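Local coordinates for protein probable glutamine synthetase (Pseudomonas aeruginosa, PDB 4HPP) that is a probable glutamine synthetase, with the N-terminal and catalytic domains of that family, and binds magnesium ion and glutamic acid in one pocket, at residues C315-V320 against G326-L331; R255-S260 against L303-R308; N45-P50 against E56-G61. All coordinates share one frame; numbering follows the deposited sequence.

How the contacts relate
From the N terminus, contact 3 comes first. It closes a short loop within the connection from strand 39-41 to strand 66-78 in the N-terminal part. Contact 2 follows and closes a long loop that contains helices 261-281 and 288-291, bringing the segment before the first of these back to strand 303-304. Contact 1 comes last and closes the short turn between strands 312-315 and 330-336. The three are in series, and none nests or crosses. The centres of contacts 1 and 2 are 11 Å apart, and Tyr-329 of contact 1 packs on the 257-259 backbone of contact 2. Both reach the same sheet. Contact 3 is remote, with its nearest atoms about 26 Å from either.

Contact 1: C315-V320 against G326-L331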
# COMPACT_ATOMS: atom_id res chain seq x y z
N CYS A 315 2.71 -46.27 28.49
CA CYS A 315 3.53 -45.94 27.31
C CYS A 315 4.76 -46.82 27.33
O CYS A 315 5.78 -46.46 27.99
CB CYS A 315 3.97 -44.46 27.27
SG CYS A 315 2.61 -43.25 27.30
N PRO A 316 4.69 -47.95 26.61
CA PRO A 316 5.72 -48.96 26.75
C PRO A 316 7.04 -48.41 26.23
O PRO A 316 7.07 -47.37 25.55
CB PRO A 316 5.22 -50.10 25.87
CG PRO A 316 4.46 -49.40 24.77
CD PRO A 316 3.99 -48.07 25.32
N VAL A 317 8.13 -49.08 26.57
CA VAL A 317 9.45 -48.65 26.12
C VAL A 317 9.68 -48.86 24.59
O VAL A 317 8.98 -49.65 23.94
CB VAL A 317 10.53 -49.30 26.99
CG1 VAL A 317 10.52 -48.65 28.38
CG2 VAL A 317 10.33 -50.82 27.06
N VAL A 318 10.61 -48.11 24.00
CA VAL A 318 11.06 -48.34 22.61
C VAL A 318 12.49 -48.96 22.65
O VAL A 318 13.46 -48.29 23.05
CB VAL A 318 10.92 -47.05 21.68
CG1 VAL A 318 9.94 -46.04 22.26
CG2 VAL A 318 12.25 -46.33 21.41
N SER A 319 12.62 -50.24 22.28
CA SER A 319 13.97 -50.85 22.18
C SER A 319 14.65 -50.43 20.89
O SER A 319 15.46 -49.52 20.89
CB SER A 319 13.96 -52.38 22.37
OG SER A 319 12.92 -52.99 21.65
N VAL A 320 14.29 -51.09 19.79
CA VAL A 320 14.65 -50.67 18.44
C VAL A 320 16.16 -50.48 18.10
O VAL A 320 16.77 -51.35 17.46
CB VAL A 320 13.76 -49.51 17.97
CG1 VAL A 320 14.33 -48.15 18.37
CG2 VAL A 320 13.51 -49.64 16.47
N GLY A 326 12.94 -48.01 30.23
CA GLY A 326 12.48 -47.87 31.60
C GLY A 326 12.54 -46.46 32.13
O GLY A 326 11.60 -46.00 32.76
N LYS A 327 13.66 -45.78 31.90
CA LYS A 327 13.72 -44.32 32.08
C LYS A 327 12.61 -43.65 31.25
O LYS A 327 12.08 -42.61 31.63
CB LYS A 327 15.11 -43.75 31.70
CG LYS A 327 16.19 -43.77 32.80
CD LYS A 327 15.80 -43.05 34.10
CE LYS A 327 16.85 -42.05 34.60
NZ LYS A 327 18.13 -42.64 35.11
N GLN A 328 12.26 -44.26 30.12
CA GLN A 328 11.26 -43.70 29.21
C GLN A 328 9.87 -44.30 29.46
O GLN A 328 8.89 -43.94 28.81
CB GLN A 328 11.68 -43.89 27.74
CG GLN A 328 12.32 -45.25 27.48
CD GLN A 328 12.10 -45.78 26.08
OE1 GLN A 328 10.97 -45.83 25.60
NE2 GLN A 328 13.19 -46.25 25.44
N TYR A 329 9.80 -45.22 30.42
CA TYR A 329 8.54 -45.85 30.80
C TYR A 329 7.74 -44.90 31.68
O TYR A 329 8.24 -44.34 32.69
CB TYR A 329 8.81 -47.13 31.56
CG TYR A 329 7.57 -47.91 31.88
CD1 TYR A 329 7.15 -48.96 31.03
CD2 TYR A 329 6.84 -47.63 33.04
CE1 TYR A 329 6.01 -49.71 31.34
CE2 TYR A 329 5.71 -48.36 33.36
CZ TYR A 329 5.30 -49.39 32.51
OH TYR A 329 4.18 -50.08 32.87
N ASN A 330 6.48 -44.73 31.30
CA ASN A 330 5.66 -43.80 32.00
C ASN A 330 4.20 -44.14 31.79
O ASN A 330 3.87 -45.07 31.03
CB ASN A 330 6.00 -42.34 31.58
CG ASN A 330 5.47 -41.98 30.19
OD1 ASN A 330 4.25 -41.81 29.98
ND2 ASN A 330 6.39 -41.84 29.25
N LEU A 331 3.35 -43.39 32.49
CA LEU A 331 1.91 -43.48 32.34
C LEU A 331 1.28 -42.14 31.95
O LEU A 331 1.47 -41.08 32.60
CB LEU A 331 1.29 -44.01 33.64
CG LEU A 331 1.58 -45.49 33.99
CD1 LEU A 331 1.96 -45.64 35.45
CD2 LEU A 331 0.34 -46.29 33.70
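Gln-328 and Val-318 carry two of the three hydrogen bonds between 315-320 and 326-331. The side-chain amide of Gln-328 meets the backbone of a single residue. Val-318 N donates to Gln-328 OE1 at 2.8 Å, and Gln-328 NE2 donates to Val-318 O at 3.2 Å. The amide thus takes both the N-H and the C=O of one residue, somewhat as a strand partner does. Neither bond is ideally placed: Val-318 N is tilted 34° from the carbonyl plane of the amide. Gln-328 CG lies between its own backbone N and carbonyl carbon (chi1 40°), and the chain runs extended from there, which carries the amide across to Val-318. The two side chains cross at about a right angle. Gln-328 NE2 also bonds Pro-324 O, so the turn between the segments shares the same amide.

One backbone bond joins the segments at the other end. Cys-315 N donates to Asn-330 O at 3.0 Å, in a nearly straight line (169° at the hydrogen). Beside it, the Asn-330 carboxamide comes up to the Cys-315 side chain, with OD1 3.5 Å from SG. Asn-330 OD1 is hydrogen-bonded to His-238 ND1 on strand 235-243.

The apolar part is small. Val-317 CG1 reaches Tyr-329 CB at 3.9 Å and sits at the edge of the tyrosine ring, near its plane. The same methyl is 3.1 Å from Gly-326 N, a close contact. The Tyr-329 ring also meets that of Tyr-251.

Beyond these bonds, Val-318 packs on Arg-67 of a second subunit. The Cys-315 side chain lies about 11 Å from the bound glutamic acid. The arrangement is the antiparallel, hairpin-like connection of strands 312-315 and 330-336 in the sheet of the catalytic domain.

Contact 2: R255-S260 against L303-R308; sequences RPNDLS and LGLRNR
Asn-257 and Leu-305 are where the two backbones come nearest, with CA atoms 7.0 Å apart, and no hydrogen bond passes between the segments. Asn-257 has a positive phi of 65°. The chain turns sharply here, and Leu-259 N bonds Pro-256 O at 3.2 Å across the bend. The Asn-257 side chain leaves this turn toward strand 303-304 and the loop after it.

The contact rests on one asparagine amide and two leucines. Asn-257 OD1 lies 3.4 Å from Leu-305 CD2. At the other end of the same amide, ND2 is a looser 4.3 Å from Leu-303 CD2. The amide thus meets each leucine through a different atom, and both approaches are to methyl groups. With CG anti to the backbone N (chi1 -171°), Leu-305 sets its CD2 branch next to the amide oxygen of Asn-257. This is van der Waals contact of modest size at the surface.

Within 303-308 the Arg-306 guanidinium lies over the carbonyl of Leu-303. Leu-303 O is 3.6 Å above the guanidinium plane, over its centre. Further along, Arg-308 makes a salt bridge with Asp-65 of a second subunit and a weak hydrogen bond to the bound glutamic acid, so the segment runs from this surface contact into the ligand pocket.

The 255-260 loop is joined to the helix that follows it by the salt bridge of Arg-255 to Glu-264 of helix 261-281. Ser-260 stands at the N-cap position, but its hydroxyl makes no capping bond; it bonds Leu-249 O. On the strand side, Gly-304 is hydrogen-bonded through its backbone to Leu-312 and Ile-314 in the parallel pairing of 303-304 with 312-315. Ile-314 touches Asn-257, Leu-303 and Leu-305 alike, so the contact lies against strand 312-315.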
# COMPACT_ATOMS: atom_id res chain seq x y z
N ARG A 255 7.18 -58.71 35.22
CA ARG A 255 5.85 -58.40 35.77
C ARG A 255 5.02 -57.83 34.59
O ARG A 255 5.56 -57.09 33.76
CB ARG A 255 5.93 -57.44 36.98
CG ARG A 255 4.92 -57.77 38.08
CD ARG A 255 4.83 -56.70 39.16
NE ARG A 255 3.45 -56.52 39.66
CZ ARG A 255 3.06 -56.64 40.94
NH1 ARG A 255 3.93 -56.96 41.91
NH2 ARG A 255 1.79 -56.44 41.28
N PRO A 256 3.74 -58.22 34.48
CA PRO A 256 3.13 -57.96 33.18
C PRO A 256 2.95 -56.44 32.93
O PRO A 256 2.94 -55.66 33.89
CB PRO A 256 1.79 -58.69 33.29
CG PRO A 256 1.46 -58.70 34.74
CD PRO A 256 2.73 -58.57 35.51
N ASN A 257 2.84 -56.02 31.66
CA ASN A 257 2.89 -54.60 31.29
C ASN A 257 4.26 -53.96 31.57
O ASN A 257 4.60 -52.96 30.96
CB ASN A 257 1.82 -53.77 31.99
CG ASN A 257 0.40 -54.18 31.60
OD1 ASN A 257 0.17 -54.78 30.54
ND2 ASN A 257 -0.55 -53.84 32.47
N ASP A 258 5.04 -54.57 32.48
CA ASP A 258 6.33 -54.06 32.99
C ASP A 258 6.06 -53.08 34.13
O ASP A 258 6.92 -52.25 34.47
CB ASP A 258 7.24 -53.45 31.89
CG ASP A 258 7.54 -54.43 30.77
OD1 ASP A 258 7.80 -55.63 31.04
OD2 ASP A 258 7.55 -53.98 29.61
N LEU A 259 4.86 -53.21 34.70
CA LEU A 259 4.37 -52.38 35.80
C LEU A 259 4.81 -52.94 37.16
O LEU A 259 4.68 -54.14 37.38
CB LEU A 259 2.84 -52.29 35.74
CG LEU A 259 2.14 -51.17 36.50
CD1 LEU A 259 2.92 -49.86 36.48
CD2 LEU A 259 0.74 -50.94 35.94
N SER A 260 5.33 -52.06 38.03
CA SER A 260 5.64 -52.35 39.43
C SER A 260 4.42 -52.58 40.26
O SER A 260 3.35 -52.09 39.93
CB SER A 260 6.30 -51.15 40.04
OG SER A 260 7.69 -51.36 40.16
N LEU A 303 -7.67 -48.89 31.91
CA LEU A 303 -6.27 -48.79 31.57
C LEU A 303 -5.99 -49.41 30.18
O LEU A 303 -6.76 -50.25 29.65
CB LEU A 303 -5.45 -49.47 32.66
CG LEU A 303 -3.93 -49.44 32.64
CD1 LEU A 303 -3.42 -48.39 33.60
CD2 LEU A 303 -3.47 -50.80 33.12
N GLY A 304 -4.88 -48.99 29.59
CA GLY A 304 -4.51 -49.53 28.30
C GLY A 304 -3.02 -49.70 28.19
O GLY A 304 -2.26 -48.87 28.65
N LEU A 305 -2.59 -50.79 27.59
CA LEU A 305 -1.23 -50.86 27.06
C LEU A 305 -1.43 -50.42 25.62
O LEU A 305 -0.57 -49.79 24.99
CB LEU A 305 -0.73 -52.31 27.16
CG LEU A 305 0.71 -52.75 26.88
CD1 LEU A 305 1.74 -51.90 27.61
CD2 LEU A 305 0.90 -54.21 27.25
N ARG A 306 -2.66 -50.64 25.17
CA ARG A 306 -3.02 -51.05 23.83
C ARG A 306 -3.65 -49.93 23.03
O ARG A 306 -3.21 -49.63 21.92
CB ARG A 306 -4.04 -52.20 23.96
CG ARG A 306 -4.10 -52.84 25.35
CD ARG A 306 -5.52 -52.99 25.92
NE ARG A 306 -5.47 -53.31 27.34
CZ ARG A 306 -6.51 -53.59 28.12
NH1 ARG A 306 -7.76 -53.61 27.64
NH2 ARG A 306 -6.30 -53.86 29.41
N ASN A 307 -4.68 -49.33 23.61
CA ASN A 307 -5.53 -48.38 22.89
C ASN A 307 -5.69 -47.02 23.58
O ASN A 307 -5.38 -46.86 24.77
CB ASN A 307 -6.91 -49.00 22.63
CG ASN A 307 -7.63 -49.39 23.91
OD1 ASN A 307 -7.97 -48.53 24.71
ND2 ASN A 307 -7.90 -50.69 24.09
N ARG A 308 -6.18 -46.06 22.81
CA ARG A 308 -6.44 -44.71 23.32
C ARG A 308 -7.95 -44.46 23.40
O ARG A 308 -8.44 -43.39 23.05
CB ARG A 308 -5.76 -43.68 22.43
CG ARG A 308 -4.28 -43.91 22.29
CD ARG A 308 -3.74 -43.20 21.06
NE ARG A 308 -2.42 -43.73 20.73
CZ ARG A 308 -1.43 -43.04 20.15
NH1 ARG A 308 -1.60 -41.77 19.81
NH2 ARG A 308 -0.28 -43.65 19.92

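Contact 3: N45-P50 against E56-G61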
# COMPACT_ATOMS: atom_id res chain seq x y z
N ASN A 45 -9.72 -12.54 43.27
CA ASN A 45 -9.36 -12.89 41.88
C ASN A 45 -9.45 -14.39 41.65
O ASN A 45 -9.75 -14.85 40.55
CB ASN A 45 -7.96 -12.43 41.52
CG ASN A 45 -7.82 -10.93 41.53
OD1 ASN A 45 -8.80 -10.21 41.39
ND2 ASN A 45 -6.60 -10.44 41.66
N SER A 46 -9.20 -15.15 42.72
CA SER A 46 -9.32 -16.60 42.69
C SER A 46 -10.78 -17.09 42.62
O SER A 46 -11.04 -18.27 42.35
CB SER A 46 -8.60 -17.23 43.88
OG SER A 46 -7.28 -16.71 44.00
N SER A 47 -11.74 -16.19 42.79
CA SER A 47 -13.11 -16.58 42.47
C SER A 47 -13.55 -16.17 41.06
O SER A 47 -14.75 -16.27 40.77
CB SER A 47 -14.12 -16.03 43.50
OG SER A 47 -13.70 -16.15 44.86
N LEU A 48 -12.65 -15.65 40.19
CA LEU A 48 -13.11 -15.31 38.82
C LEU A 48 -13.30 -16.56 38.03
O LEU A 48 -12.45 -17.44 38.03
CB LEU A 48 -12.18 -14.37 38.05
CG LEU A 48 -12.02 -12.89 38.44
CD1 LEU A 48 -10.69 -12.33 37.95
CD2 LEU A 48 -13.14 -11.99 37.98
N THR A 49 -14.46 -16.62 37.37
CA THR A 49 -14.87 -17.68 36.47
C THR A 49 -14.24 -17.43 35.10
O THR A 49 -13.72 -16.35 34.87
CB THR A 49 -16.42 -17.74 36.28
OG1 THR A 49 -16.89 -16.47 35.79
CG2 THR A 49 -17.12 -18.09 37.57
N PRO A 50 -14.31 -18.41 34.18
CA PRO A 50 -13.78 -18.07 32.86
C PRO A 50 -14.38 -16.81 32.22
O PRO A 50 -13.73 -16.14 31.42
CB PRO A 50 -14.08 -19.33 32.04
CG PRO A 50 -13.99 -20.45 33.05
CD PRO A 50 -14.51 -19.87 34.35
N GLU A 56 -21.29 -13.41 44.73
CA GLU A 56 -21.30 -13.14 46.19
C GLU A 56 -20.97 -14.41 47.02
O GLU A 56 -20.65 -14.33 48.21
CB GLU A 56 -22.63 -12.51 46.62
CG GLU A 56 -23.85 -13.39 46.35
CD GLU A 56 -25.15 -12.84 46.95
OE1 GLU A 56 -26.01 -12.38 46.16
OE2 GLU A 56 -25.32 -12.85 48.20
N SER A 57 -21.07 -15.58 46.37
CA SER A 57 -20.75 -16.91 46.96
C SER A 57 -19.26 -17.15 47.24
O SER A 57 -18.88 -18.21 47.73
CB SER A 57 -21.24 -18.04 46.05
OG SER A 57 -20.33 -18.26 44.98
N SER A 58 -18.43 -16.16 46.90
CA SER A 58 -16.99 -16.19 47.16
C SER A 58 -16.70 -16.06 48.65
O SER A 58 -17.38 -15.32 49.34
CB SER A 58 -16.32 -15.01 46.45
OG SER A 58 -15.04 -14.77 47.00
N PRO A 59 -15.67 -16.77 49.15
CA PRO A 59 -15.31 -16.61 50.54
C PRO A 59 -14.46 -15.37 50.78
O PRO A 59 -14.13 -15.07 51.95
CB PRO A 59 -14.48 -17.87 50.87
CG PRO A 59 -14.52 -18.73 49.65
CD PRO A 59 -14.84 -17.81 48.50
N TRP A 60 -14.12 -14.64 49.71
CA TRP A 60 -12.99 -13.70 49.76
C TRP A 60 -13.29 -12.23 49.77
O TRP A 60 -12.38 -11.42 50.00
CB TRP A 60 -11.95 -14.03 48.67
CG TRP A 60 -11.44 -15.44 48.76
CD1 TRP A 60 -11.61 -16.46 47.84
CD2 TRP A 60 -10.70 -16.05 49.89
NE1 TRP A 60 -11.02 -17.62 48.29
CE2 TRP A 60 -10.47 -17.45 49.51
CE3 TRP A 60 -10.22 -15.59 51.14
CZ2 TRP A 60 -9.80 -18.34 50.34
CZ3 TRP A 60 -9.53 -16.50 51.97
CH2 TRP A 60 -9.34 -17.84 51.58
N GLY A 61 -14.56 -11.87 49.55
CA GLY A 61 -14.99 -10.47 49.69
C GLY A 61 -14.65 -9.92 51.07
O GLY A 61 -14.66 -10.65 52.08
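This is a small, polar contact between two serines, Ser-47 and Ser-58, within the long connection from strand 39-41 to strand 66-78 of the N-terminal domain. Their hydroxyls meet directly: Ser-47 OG and Ser-58 OG are 2.9 Å apart in a hydrogen bond that either could donate. The CA atoms of the two residues are 6.1 Å apart, the nearest pair across the segments.

Ser-58 OG has a second bond. Trp-60 N donates to it at 2.9 Å, with an angle of 159° at the hydrogen. OG is anti to the backbone N of Ser-58 (chi1 162°), which places it between Ser-47 and the Trp-60 amide. Trp-60 turns its CD1 edge to Ser-47 OG, which lies in the ring plane, 3.7 Å from Trp-60 CD1. Pro-59 CB lies above one face, toward its rim.

The ring also meets that of Trp-104, and Trp-60 touches Thr-415 of helix 410-427. Ser-47 ends a short 3-10 turn, which Leu-48 N closes on Asn-45 O. The bond from Trp-60 N to Ser-58 OG forms an ST turn, here held to the 3-10 turn by the hydroxyl of Ser-47.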